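PDB 3CP7: alkaline serine protease AL20 from Nesterenkonia abyssinica, which probably hydrolyses peptide bonds as a secreted, alkaline, trypsin-like serine protease of the PA clan. Local coordinates for residues N26-A31 against S113-N118; Q33-T38 against Y92-L97. All coordinates share one frame; numbering follows the deposited sequence.

Contact 1 (N26-A31 against S113-N118); sequences NIVASA and SPIAFN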
ATOM      1  N   ASN A  26     -17.845   3.733  -0.041  1.00  7.73           N
ATOM      2  CA  ASN A  26     -18.603   3.829  -1.272  1.00  8.31           C
ATOM      3  C   ASN A  26     -18.021   2.946  -2.357  1.00  8.09           C
ATOM      4  O   ASN A  26     -16.825   2.978  -2.586  1.00  7.97           O
ATOM      5  CB  ASN A  26     -18.625   5.288  -1.739  1.00  8.21           C
ATOM      6  CG  ASN A  26     -19.537   5.510  -2.939  1.00  8.50           C
ATOM      7  OD1 ASN A  26     -20.735   5.221  -2.880  1.00  8.94           O
ATOM      8  ND2 ASN A  26     -18.972   6.030  -4.030  1.00  8.53           N
ATOM      9  N   ILE A  27     -18.877   2.180  -3.039  1.00  7.90           N
ATOM     10  CA  ILE A  27     -18.427   1.368  -4.171  1.00  8.16           C
ATOM     11  C   ILE A  27     -18.052   2.270  -5.342  1.00  8.06           C
ATOM     12  O   ILE A  27     -18.885   3.037  -5.837  1.00  8.62           O
ATOM     13  CB  ILE A  27     -19.498   0.352  -4.655  1.00  7.88           C
ATOM     14  CG1 ILE A  27     -19.983  -0.527  -3.499  1.00  8.80           C
ATOM     15  CG2 ILE A  27     -18.935  -0.503  -5.795  1.00  9.59           C
ATOM     16  CD1 ILE A  27     -21.193  -1.408  -3.860  1.00  9.41           C
ATOM     17  N   VAL A  28     -16.797   2.171  -5.773  1.00  8.18           N
ATOM     18  CA  VAL A  28     -16.314   2.908  -6.941  1.00  8.52           C
ATOM     19  C   VAL A  28     -16.049   1.921  -8.073  1.00  8.54           C
ATOM     20  O   VAL A  28     -15.650   0.780  -7.832  1.00  8.90           O
ATOM     21  CB  VAL A  28     -15.053   3.762  -6.628  1.00  8.23           C
ATOM     22  CG1 VAL A  28     -15.450   4.947  -5.738  1.00  9.71           C
ATOM     23  CG2 VAL A  28     -13.917   2.914  -6.007  1.00  9.47           C
ATOM     24  N   ALA A  29     -16.310   2.356  -9.304  1.00  9.63           N
ATOM     25  CA  ALA A  29     -16.135   1.477 -10.468  1.00 10.06           C
ATOM     26  C   ALA A  29     -14.722   0.928 -10.482  1.00 10.74           C
ATOM     27  O   ALA A  29     -13.773   1.688 -10.323  1.00 12.00           O
ATOM     28  CB  ALA A  29     -16.415   2.236 -11.737  1.00 11.40           C
ATOM     29  N   SER A  30     -14.578  -0.384 -10.653  1.00 10.55           N
ATOM     30  CA  SER A  30     -13.262  -1.017 -10.607  1.00 10.88           C
ATOM     31  C   SER A  30     -13.200  -2.249 -11.482  1.00 10.69           C
ATOM     32  O   SER A  30     -14.184  -2.982 -11.598  1.00 10.64           O
ATOM     33  CB  SER A  30     -12.943  -1.437  -9.176  1.00 11.16           C
ATOM     34  OG  SER A  30     -13.846  -2.424  -8.710  1.00 14.99           O
ATOM     35  N   ALA A  31     -12.030  -2.505 -12.064  1.00 10.67           N
ATOM     36  CA  ALA A  31     -11.850  -3.741 -12.838  1.00 10.87           C
ATOM     37  C   ALA A  31     -12.200  -4.981 -12.007  1.00 10.60           C
ATOM     38  O   ALA A  31     -12.837  -5.920 -12.512  1.00 11.60           O
ATOM     39  CB  ALA A  31     -10.433  -3.846 -13.379  1.00 11.52           C
ATOM     40  N   SER A 113     -20.025   4.187  -8.302  1.00  9.17           N
ATOM     41  CA  SER A 113     -19.699   5.567  -8.635  1.00  9.02           C
ATOM     42  C   SER A 113     -18.474   5.656  -9.529  1.00  8.90           C
ATOM     43  O   SER A 113     -17.509   4.916  -9.326  1.00  9.06           O
ATOM     44  CB  SER A 113     -19.372   6.332  -7.362  1.00  9.37           C
ATOM     45  OG  SER A 113     -20.499   6.385  -6.527  1.00  8.99           O
ATOM     46  N   PRO A 114     -18.481   6.612 -10.478  1.00  9.33           N
ATOM     47  CA  PRO A 114     -17.219   6.945 -11.127  1.00  9.64           C
ATOM     48  C   PRO A 114     -16.330   7.637 -10.092  1.00  8.94           C
ATOM     49  O   PRO A 114     -16.831   8.116  -9.066  1.00  9.18           O
ATOM     50  CB  PRO A 114     -17.615   7.927 -12.246  1.00 10.48           C
ATOM     51  CG  PRO A 114     -19.077   8.173 -12.125  1.00 11.25           C
ATOM     52  CD  PRO A 114     -19.595   7.483 -10.900  1.00  9.79           C
ATOM     53  N   ILE A 115     -15.036   7.691 -10.362  1.00  8.89           N
ATOM     54  CA  ILE A 115     -14.097   8.348  -9.453  1.00  9.24           C
ATOM     55  C   ILE A 115     -13.194   9.232 -10.298  1.00  9.59           C
ATOM     56  O   ILE A 115     -12.807   8.857 -11.407  1.00 10.73           O
ATOM     57  CB  ILE A 115     -13.336   7.299  -8.601  1.00  8.97           C
ATOM     58  CG1 ILE A 115     -12.428   7.963  -7.557  1.00  8.95           C
ATOM     59  CG2 ILE A 115     -12.572   6.310  -9.499  1.00 11.30           C
ATOM     60  CD1 ILE A 115     -11.897   6.981  -6.518  1.00  8.91           C
ATOM     61  N   ALA A 116     -12.895  10.419  -9.779  1.00  9.00           N
ATOM     62  CA  ALA A 116     -12.151  11.447 -10.515  1.00  9.03           C
ATOM     63  C   ALA A 116     -10.965  11.949  -9.699  1.00  8.51           C
ATOM     64  O   ALA A 116     -11.025  12.031  -8.464  1.00  8.79           O
ATOM     65  CB  ALA A 116     -13.066  12.622 -10.884  1.00  9.68           C
ATOM     66  N   PHE A 117      -9.898  12.299 -10.404  1.00  8.32           N
ATOM     67  CA  PHE A 117      -8.659  12.778  -9.784  1.00  8.94           C
ATOM     68  C   PHE A 117      -8.161  14.010 -10.510  1.00  9.12           C
ATOM     69  O   PHE A 117      -8.525  14.259 -11.677  1.00  9.82           O
ATOM     70  CB  PHE A 117      -7.591  11.690  -9.842  1.00  8.78           C
ATOM     71  CG  PHE A 117      -8.066  10.361  -9.336  1.00  8.75           C
ATOM     72  CD1 PHE A 117      -8.040  10.075  -7.978  1.00  8.24           C
ATOM     73  CD2 PHE A 117      -8.567   9.407 -10.221  1.00  8.72           C
ATOM     74  CE1 PHE A 117      -8.498   8.854  -7.496  1.00  9.43           C
ATOM     75  CE2 PHE A 117      -9.014   8.174  -9.748  1.00  9.14           C
ATOM     76  CZ  PHE A 117      -8.972   7.891  -8.395  1.00  9.71           C
ATOM     77  N   ASN A 118      -7.307  14.770  -9.827  1.00  9.39           N
ATOM     78  CA  ASN A 118      -6.687  15.952 -10.429  1.00 10.09           C
ATOM     79  C   ASN A 118      -7.705  16.912 -11.016  1.00 10.21           C
ATOM     80  O   ASN A 118      -7.535  17.447 -12.126  1.00 10.69           O
ATOM     81  CB  ASN A 118      -5.596  15.551 -11.428  1.00 10.74           C
ATOM     82  CG  ASN A 118      -4.409  14.925 -10.734  1.00 12.22           C
ATOM     83  OD1 ASN A 118      -3.866  15.496  -9.789  1.00 13.37           O
ATOM     84  ND2 ASN A 118      -4.021  13.744 -11.173  1.00 14.36           N
TER
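Asn26 and Ser113 meet where the first beta-barrel of this trypsin-like fold is tied to the connection that leads from it toward the second, as in other chymotrypsin-like proteases. The amide of Asn26 does the reaching: with CG anti to the backbone N (chi1 -173°), ND2 points at Ser113 OG 2.9 Å away, and the nearly straight bond (174°) has the hydroxyl oxygen lying in the amide plane. That amide is gripped from further sides, for OD1 accepts from His8 ND1 and ND2 also donates to Gln183 OE1 on a strand of the second sheet. Cut back to an alanine, this position would probably leave Ser113 OG, His8 and Gln183 without their shared amide partner and open a gap among buried groups. One residue on, Ile27 contributes its backbone, Ile27 O accepting from Ser113 N at 2.9 Å, while its aliphatic chain turns off to Val36 and Ala112. Val28 is bridged to Ser113 singly, the CA atoms 4.6 Å apart, and Val28 CA sends a C-H toward Ser113 O at 3.3 Å. From its beta branch, Val28 CG1 touches the terminal methyl Ile115 CD1 at 4.2 Å, the two side chains meeting at a slant; beyond, Ile115 also packs on Tyr211 of helix 205-214. Ala29 closes the bridge, its N donating to Ser113 O at 2.8 Å, with the donor tilted 27° from the carbonyl plane.

Contact 2 (Q33-T38 against Y92-L97); sequences QSTVAT and YAFAVL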
ATOM      1  N   GLN A  33     -14.281  -5.221  -9.621  1.00 10.44           N
ATOM      2  CA  GLN A  33     -15.693  -5.179  -9.210  1.00 10.35           C
ATOM      3  C   GLN A  33     -15.888  -5.319  -7.693  1.00 10.35           C
ATOM      4  O   GLN A  33     -16.977  -5.638  -7.219  1.00 10.20           O
ATOM      5  CB  GLN A  33     -16.504  -6.246  -9.962  1.00 11.41           C
ATOM      6  CG  GLN A  33     -16.477  -6.087 -11.477  1.00 13.24           C
ATOM      7  CD  GLN A  33     -17.334  -4.939 -11.967  1.00 17.06           C
ATOM      8  OE1 GLN A  33     -18.558  -4.945 -11.802  1.00 20.94           O
ATOM      9  NE2 GLN A  33     -16.703  -3.946 -12.583  1.00 20.28           N
ATOM     10  N   SER A  34     -14.841  -5.023  -6.936  1.00  9.46           N
ATOM     11  CA  SER A  34     -14.796  -5.360  -5.519  1.00  9.55           C
ATOM     12  C   SER A  34     -14.272  -4.233  -4.635  1.00  9.06           C
ATOM     13  O   SER A  34     -13.910  -4.486  -3.486  1.00  9.74           O
ATOM     14  CB  SER A  34     -13.911  -6.592  -5.308  1.00  9.47           C
ATOM     15  OG  SER A  34     -14.401  -7.701  -6.046  1.00 10.43           O
ATOM     16  N   THR A  35     -14.223  -3.013  -5.163  1.00  8.75           N
ATOM     17  CA  THR A  35     -13.479  -1.944  -4.494  1.00  9.18           C
ATOM     18  C   THR A  35     -14.381  -0.858  -3.934  1.00  8.55           C
ATOM     19  O   THR A  35     -15.218  -0.297  -4.652  1.00  8.65           O
ATOM     20  CB  THR A  35     -12.440  -1.328  -5.446  1.00  9.75           C
ATOM     21  OG1 THR A  35     -11.531  -2.344  -5.876  1.00 10.65           O
ATOM     22  CG2 THR A  35     -11.609  -0.241  -4.757  1.00 10.71           C
ATOM     23  N   VAL A  36     -14.180  -0.563  -2.647  1.00  8.51           N
ATOM     24  CA  VAL A  36     -14.799   0.607  -2.015  1.00  8.42           C
ATOM     25  C   VAL A  36     -13.744   1.636  -1.614  1.00  8.15           C
ATOM     26  O   VAL A  36     -12.639   1.287  -1.162  1.00  8.95           O
ATOM     27  CB  VAL A  36     -15.692   0.248  -0.794  1.00  8.48           C
ATOM     28  CG1 VAL A  36     -16.888  -0.593  -1.220  1.00 10.26           C
ATOM     29  CG2 VAL A  36     -14.895  -0.468   0.304  1.00  9.15           C
ATOM     30  N   ALA A  37     -14.097   2.903  -1.788  1.00  7.63           N
ATOM     31  CA  ALA A  37     -13.293   4.018  -1.313  1.00  7.85           C
ATOM     32  C   ALA A  37     -13.698   4.339   0.107  1.00  7.61           C
ATOM     33  O   ALA A  37     -14.888   4.321   0.460  1.00  7.87           O
ATOM     34  CB  ALA A  37     -13.518   5.224  -2.179  1.00  8.35           C
ATOM     35  N   THR A  38     -12.696   4.646   0.922  1.00  7.55           N
ATOM     36  CA  THR A  38     -12.937   5.035   2.302  1.00  7.48           C
ATOM     37  C   THR A  38     -11.781   5.917   2.775  1.00  7.33           C
ATOM     38  O   THR A  38     -10.952   6.351   1.960  1.00  7.46           O
ATOM     39  CB  THR A  38     -13.154   3.782   3.199  1.00  7.73           C
ATOM     40  OG1 THR A  38     -13.651   4.191   4.477  1.00  7.44           O
ATOM     41  CG2 THR A  38     -11.877   2.964   3.379  1.00  7.48           C
ATOM     42  N   TYR A  92      -6.913   8.736   2.636  1.00  7.68           N
ATOM     43  CA  TYR A  92      -7.825   8.005   1.762  1.00  7.55           C
ATOM     44  C   TYR A  92      -7.293   6.579   1.625  1.00  7.85           C
ATOM     45  O   TYR A  92      -6.114   6.299   1.894  1.00  8.08           O
ATOM     46  CB  TYR A  92      -7.959   8.674   0.380  1.00  8.08           C
ATOM     47  CG  TYR A  92      -6.631   9.004  -0.249  1.00  7.76           C
ATOM     48  CD1 TYR A  92      -6.146  10.318  -0.249  1.00  7.69           C
ATOM     49  CD2 TYR A  92      -5.828   8.013  -0.818  1.00  7.95           C
ATOM     50  CE1 TYR A  92      -4.907  10.627  -0.801  1.00  8.93           C
ATOM     51  CE2 TYR A  92      -4.589   8.309  -1.361  1.00  8.78           C
ATOM     52  CZ  TYR A  92      -4.124   9.623  -1.350  1.00  7.62           C
ATOM     53  OH  TYR A  92      -2.890   9.924  -1.881  1.00  8.66           O
ATOM     54  N   ALA A  93      -8.173   5.679   1.203  1.00  7.54           N
ATOM     55  CA  ALA A  93      -7.830   4.270   1.114  1.00  7.69           C
ATOM     56  C   ALA A  93      -8.902   3.544   0.348  1.00  7.26           C
ATOM     57  O   ALA A  93      -9.963   4.092   0.067  1.00  7.65           O
ATOM     58  CB  ALA A  93      -7.684   3.669   2.508  1.00  8.51           C
ATOM     59  N   PHE A  94      -8.610   2.294   0.020  1.00  7.52           N
ATOM     60  CA  PHE A  94      -9.565   1.452  -0.679  1.00  7.55           C
ATOM     61  C   PHE A  94      -9.585   0.104  -0.009  1.00  7.88           C
ATOM     62  O   PHE A  94      -8.537  -0.381   0.432  1.00  9.04           O
ATOM     63  CB  PHE A  94      -9.161   1.329  -2.157  1.00  8.31           C
ATOM     64  CG  PHE A  94      -9.111   2.652  -2.860  1.00  7.40           C
ATOM     65  CD1 PHE A  94     -10.267   3.187  -3.426  1.00  7.71           C
ATOM     66  CD2 PHE A  94      -7.935   3.404  -2.883  1.00  7.60           C
ATOM     67  CE1 PHE A  94     -10.251   4.431  -4.034  1.00  8.44           C
ATOM     68  CE2 PHE A  94      -7.915   4.646  -3.480  1.00  8.59           C
ATOM     69  CZ  PHE A  94      -9.072   5.178  -4.038  1.00  9.46           C
ATOM     70  N   ALA A  95     -10.760  -0.503   0.073  1.00  7.93           N
ATOM     71  CA  ALA A  95     -10.857  -1.878   0.558  1.00  8.18           C
ATOM     72  C   ALA A  95     -11.384  -2.740  -0.570  1.00  8.54           C
ATOM     73  O   ALA A  95     -12.374  -2.402  -1.229  1.00  8.69           O
ATOM     74  CB  ALA A  95     -11.767  -1.961   1.783  1.00  8.94           C
ATOM     75  N   VAL A  96     -10.693  -3.851  -0.794  1.00  9.00           N
ATOM     76  CA  VAL A  96     -11.103  -4.827  -1.793  1.00  9.25           C
ATOM     77  C   VAL A  96     -11.847  -5.950  -1.074  1.00  9.66           C
ATOM     78  O   VAL A  96     -11.296  -6.597  -0.176  1.00 10.28           O
ATOM     79  CB  VAL A  96      -9.891  -5.378  -2.560  1.00  9.18           C
ATOM     80  CG1 VAL A  96     -10.348  -6.348  -3.644  1.00 11.05           C
ATOM     81  CG2 VAL A  96      -9.088  -4.230  -3.171  1.00 10.39           C
ATOM     82  N   LEU A  97     -13.107  -6.139  -1.459  1.00 10.14           N
ATOM     83  CA  LEU A  97     -14.012  -7.022  -0.744  1.00 10.71           C
ATOM     84  C   LEU A  97     -14.056  -8.425  -1.311  1.00 11.45           C
ATOM     85  O   LEU A  97     -13.667  -8.674  -2.448  1.00 11.97           O
ATOM     86  CB  LEU A  97     -15.425  -6.414  -0.702  1.00 10.56           C
ATOM     87  CG  LEU A  97     -15.512  -4.962  -0.191  1.00 10.11           C
ATOM     88  CD1 LEU A  97     -16.939  -4.479  -0.242  1.00 11.66           C
ATOM     89  CD2 LEU A  97     -14.917  -4.770   1.218  1.00 11.49           C
TER
HETATM   90  O   HOH W   1     -13.197 -10.205  -4.616  1.00 26.39           O
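Leu97 N donates to Ser34 O at 2.7 Å, in the carbonyl plane, and the same oxygen receives a C-H from Val96 CA. This bond opens an antiparallel ladder between strands 35-38 and 93-97 of the N-terminal barrel, a textbook case of alternating pairs. Val36 and Ala95 form a hydrogen-bonded pair, Val36 N reaching Ala95 O at 2.9 Å and Val36 O taking Ala95 N in return. Thr38 and Ala93 form the next such pair, but less evenly: Ala93 N stands above the carbonyl plane of Thr38 O, and the angle at its hydrogen falls to 136°.

Thr35 with Val96 and Ala37 with Phe94 are the non-hydrogen-bonded pairs, and their side chains share one face of the sheet. There the ring of Phe94 meets the neighbouring strand obliquely: Phe94 CE1 is 3.8 Å from Ala37 CB, while the beta carbon, Phe94 CB, is 3.9 Å from Thr35 CG2. The Phe94 torsion (chi1 -60°) sets CG beside its own backbone N, from where the ring also reaches helix 205-214. On the other face Val36 CG2 meets Ala95 CB at 3.8 Å. Val36 CG1 also meets Leu97 CD1 at 4.0 Å, these two side chains crossing nearly at right angles. A water donates to both Ser34 OG and Leu97 O, while Ser34 OG also bonds Asn32 O. Buried main-chain polarity is thus matched strand to strand, with apolar groups packed on both faces.

How the contacts relate
Contacts 1 and 2 lie with their centres about 9 Å apart, and both reach the N-terminal barrel, contact 1 through 26-31 and contact 2 through both segments. In it strands 19-27 and 35-38 are sequential neighbours and strand 93-97 follows next across the sheet. They also touch directly: Asn26 O probably accepts from Ala37 N at 2.8 Å, and Val28 N probably donates to Thr35 O. Along the chain, contact 2 is nested within the loop closed by contact 1. Contact 2 thus builds the barrel wall, whereas contact 1 ties the end of strand 19-27 and the turn after it to the connection toward the second sheet, joining the two halves typical of trypsin-like proteases.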